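Local coordinates for protein ferredoxin CarAc (Pseudomonas resinovorans, PDB 7BUH) that shuttles electrons through its Rieske [2Fe-2S] cluster from the reductase CarAd to the terminal oxygenase CarAa of carbazole 1,9a-dioxygenase, at residues A[14-19]-A[32-37]. Sequence-based numbering, arbitrary orientation.
Sequences MQPGTI and VYRVGD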
loop_
_atom_site.group_PDB
_atom_site.type_symbol
_atom_site.label_atom_id
_atom_site.label_comp_id
_atom_site.label_asym_id
_atom_site.label_seq_id
_atom_site.Cartn_x
_atom_site.Cartn_y
_atom_site.Cartn_z
ATOM N N MET A 14 -6.535 -6.679 11.953
ATOM C CA MET A 14 -6.238 -5.245 11.699
ATOM C C MET A 14 -7.308 -4.375 12.352
ATOM O O MET A 14 -8.494 -4.474 11.984
ATOM C CB MET A 14 -6.157 -4.966 10.197
ATOM C CG MET A 14 -4.951 -5.613 9.544
ATOM S SD MET A 14 -4.701 -4.990 7.848
ATOM C CE MET A 14 -4.169 -3.300 8.135
ATOM N N GLN A 15 -6.893 -3.554 13.310
ATOM C CA GLN A 15 -7.783 -2.536 13.897
ATOM C C GLN A 15 -7.935 -1.458 12.837
ATOM O O GLN A 15 -7.008 -1.235 12.070
ATOM C CB GLN A 15 -7.215 -1.943 15.194
ATOM C CG GLN A 15 -7.216 -2.899 16.380
ATOM C CD GLN A 15 -8.640 -3.221 16.761
ATOM O OE1 GLN A 15 -9.401 -2.351 17.180
ATOM N NE2 GLN A 15 -9.021 -4.465 16.555
ATOM N N PRO A 16 -9.060 -0.721 12.830
ATOM C CA PRO A 16 -9.190 0.449 11.970
ATOM C C PRO A 16 -8.048 1.443 12.261
ATOM O O PRO A 16 -7.626 1.625 13.424
ATOM C CB PRO A 16 -10.593 0.994 12.286
ATOM C CG PRO A 16 -11.307 -0.185 12.952
ATOM C CD PRO A 16 -10.238 -0.957 13.680
ATOM N N GLY A 17 -7.537 2.074 11.206
ATOM C CA GLY A 17 -6.453 3.047 11.339
ATOM C C GLY A 17 -5.100 2.387 11.516
ATOM O O GLY A 17 -4.182 3.084 11.994
ATOM N N THR A 18 -4.916 1.146 11.052
ATOM C CA THR A 18 -3.613 0.432 11.145
ATOM C C THR A 18 -3.093 0.087 9.751
ATOM O O THR A 18 -3.881 0.067 8.802
ATOM C CB THR A 18 -3.650 -0.837 12.002
ATOM O OG1 THR A 18 -4.588 -1.782 11.490
ATOM C CG2 THR A 18 -3.951 -0.526 13.457
ATOM N N ILE A 19 -1.794 -0.182 9.663
ATOM C CA ILE A 19 -1.097 -0.509 8.382
ATOM C C ILE A 19 -0.317 -1.788 8.621
ATOM O O ILE A 19 0.257 -1.917 9.714
ATOM C CB ILE A 19 -0.169 0.628 7.903
ATOM C CG1 ILE A 19 -0.782 2.026 8.075
ATOM C CG2 ILE A 19 0.279 0.426 6.461
ATOM C CD1 ILE A 19 -0.108 2.873 9.095
ATOM N N VAL A 32 -0.629 -2.289 3.346
ATOM C CA VAL A 32 -2.092 -2.527 3.368
ATOM C C VAL A 32 -2.684 -1.731 4.531
ATOM O O VAL A 32 -2.179 -1.852 5.676
ATOM C CB VAL A 32 -2.398 -4.024 3.500
ATOM C CG1 VAL A 32 -3.877 -4.274 3.588
ATOM C CG2 VAL A 32 -1.795 -4.771 2.332
ATOM N N TYR A 33 -3.701 -0.928 4.255
ATOM C CA TYR A 33 -4.281 0.022 5.235
ATOM C C TYR A 33 -5.714 -0.393 5.520
ATOM O O TYR A 33 -6.403 -0.736 4.562
ATOM C CB TYR A 33 -4.310 1.444 4.672
ATOM C CG TYR A 33 -3.049 1.903 4.006
ATOM C CD1 TYR A 33 -2.809 1.692 2.662
ATOM C CD2 TYR A 33 -2.103 2.608 4.717
ATOM C CE1 TYR A 33 -1.663 2.142 2.032
ATOM C CE2 TYR A 33 -0.951 3.068 4.103
ATOM C CZ TYR A 33 -0.720 2.832 2.764
ATOM O OH TYR A 33 0.415 3.340 2.192
ATOM N N ARG A 34 -6.109 -0.417 6.798
ATOM C CA ARG A 34 -7.525 -0.555 7.182
ATOM C C ARG A 34 -7.993 0.850 7.562
ATOM O O ARG A 34 -7.488 1.402 8.562
ATOM C CB ARG A 34 -7.745 -1.534 8.331
ATOM C CG ARG A 34 -9.230 -1.697 8.619
ATOM C CD ARG A 34 -9.558 -2.675 9.731
ATOM N NE ARG A 34 -10.993 -2.742 9.926
ATOM C CZ ARG A 34 -11.677 -3.824 10.311
ATOM N NH1 ARG A 34 -11.071 -4.989 10.467
ATOM N NH2 ARG A 34 -12.997 -3.753 10.436
ATOM N N VAL A 35 -8.867 1.418 6.745
ATOM C CA VAL A 35 -9.471 2.744 6.997
ATOM C C VAL A 35 -10.915 2.461 7.379
ATOM O O VAL A 35 -11.681 2.049 6.479
ATOM C CB VAL A 35 -9.313 3.671 5.782
ATOM C CG1 VAL A 35 -9.975 5.010 6.016
ATOM C CG2 VAL A 35 -7.825 3.825 5.450
ATOM N N GLY A 36 -11.217 2.573 8.678
ATOM C CA GLY A 36 -12.526 2.155 9.232
ATOM C C GLY A 36 -12.765 0.700 8.895
ATOM O O GLY A 36 -11.956 -0.120 9.366
ATOM N N ASP A 37 -13.734 0.393 8.030
ATOM C CA ASP A 37 -14.050 -1.014 7.655
ATOM C C ASP A 37 -13.758 -1.260 6.181
ATOM O O ASP A 37 -14.419 -2.113 5.597
ATOM C CB ASP A 37 -15.508 -1.358 7.974
ATOM C CG ASP A 37 -15.807 -1.250 9.451
ATOM O OD1 ASP A 37 -14.937 -1.680 10.264
ATOM O OD2 ASP A 37 -16.889 -0.705 9.784
#
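Gly-17 and Thr-18 both face Arg-34 where the turn at 14-17 leads into the start of strand 18-24, which runs antiparallel to strand 27-35; Gly-17 N gives a hydrogen bond to Arg-34 O (2.7 Å), while Arg-34 N donates to Thr-18 O (3.0 Å). The type II turn from Gln-15 to Thr-18 leads into this bulge, with Gly-17 at positive phi, and Thr-18 OG1 also bonds back to Gln-15 O within the turn. Arg-34 has the largest share of the contact. With CG anti to the backbone N (chi1 -176°) and the chain fully extended to NE, it runs alongside Pro-16, whose CD lies over one face of the guanidinium. In the plane of that group, NE binds Gly-36 O at 2.8 Å and NH2 forms a salt bridge to Asp-37 OD1; the third bond, from NH1 to Met-14 O, is weak and bent (121°). Replacing Arg-34 with a leucine would probably leave the Asp-37 carboxylate without this countercharge and Gly-36 O without its side-chain donor. Met-14 bends at chi3 (70°) to bring CE within 3.5 Å of Val-32 O. On the opposite sheet face from Arg-34, both Ile-19 branches pack obliquely against the Tyr-33 ring, CG1 and CG2 each 3.7 Å from CD2, while the Tyr-33 hydroxyl hydrogen-bonds Thr-42. Ile-63 touches both side chains, linking the six-stranded sheet to the cluster-binding part of the domain. The arrangement is a G1 beta bulge at the open end of the hairpin formed by strands 18-24 and 27-35 in the Rieske fold.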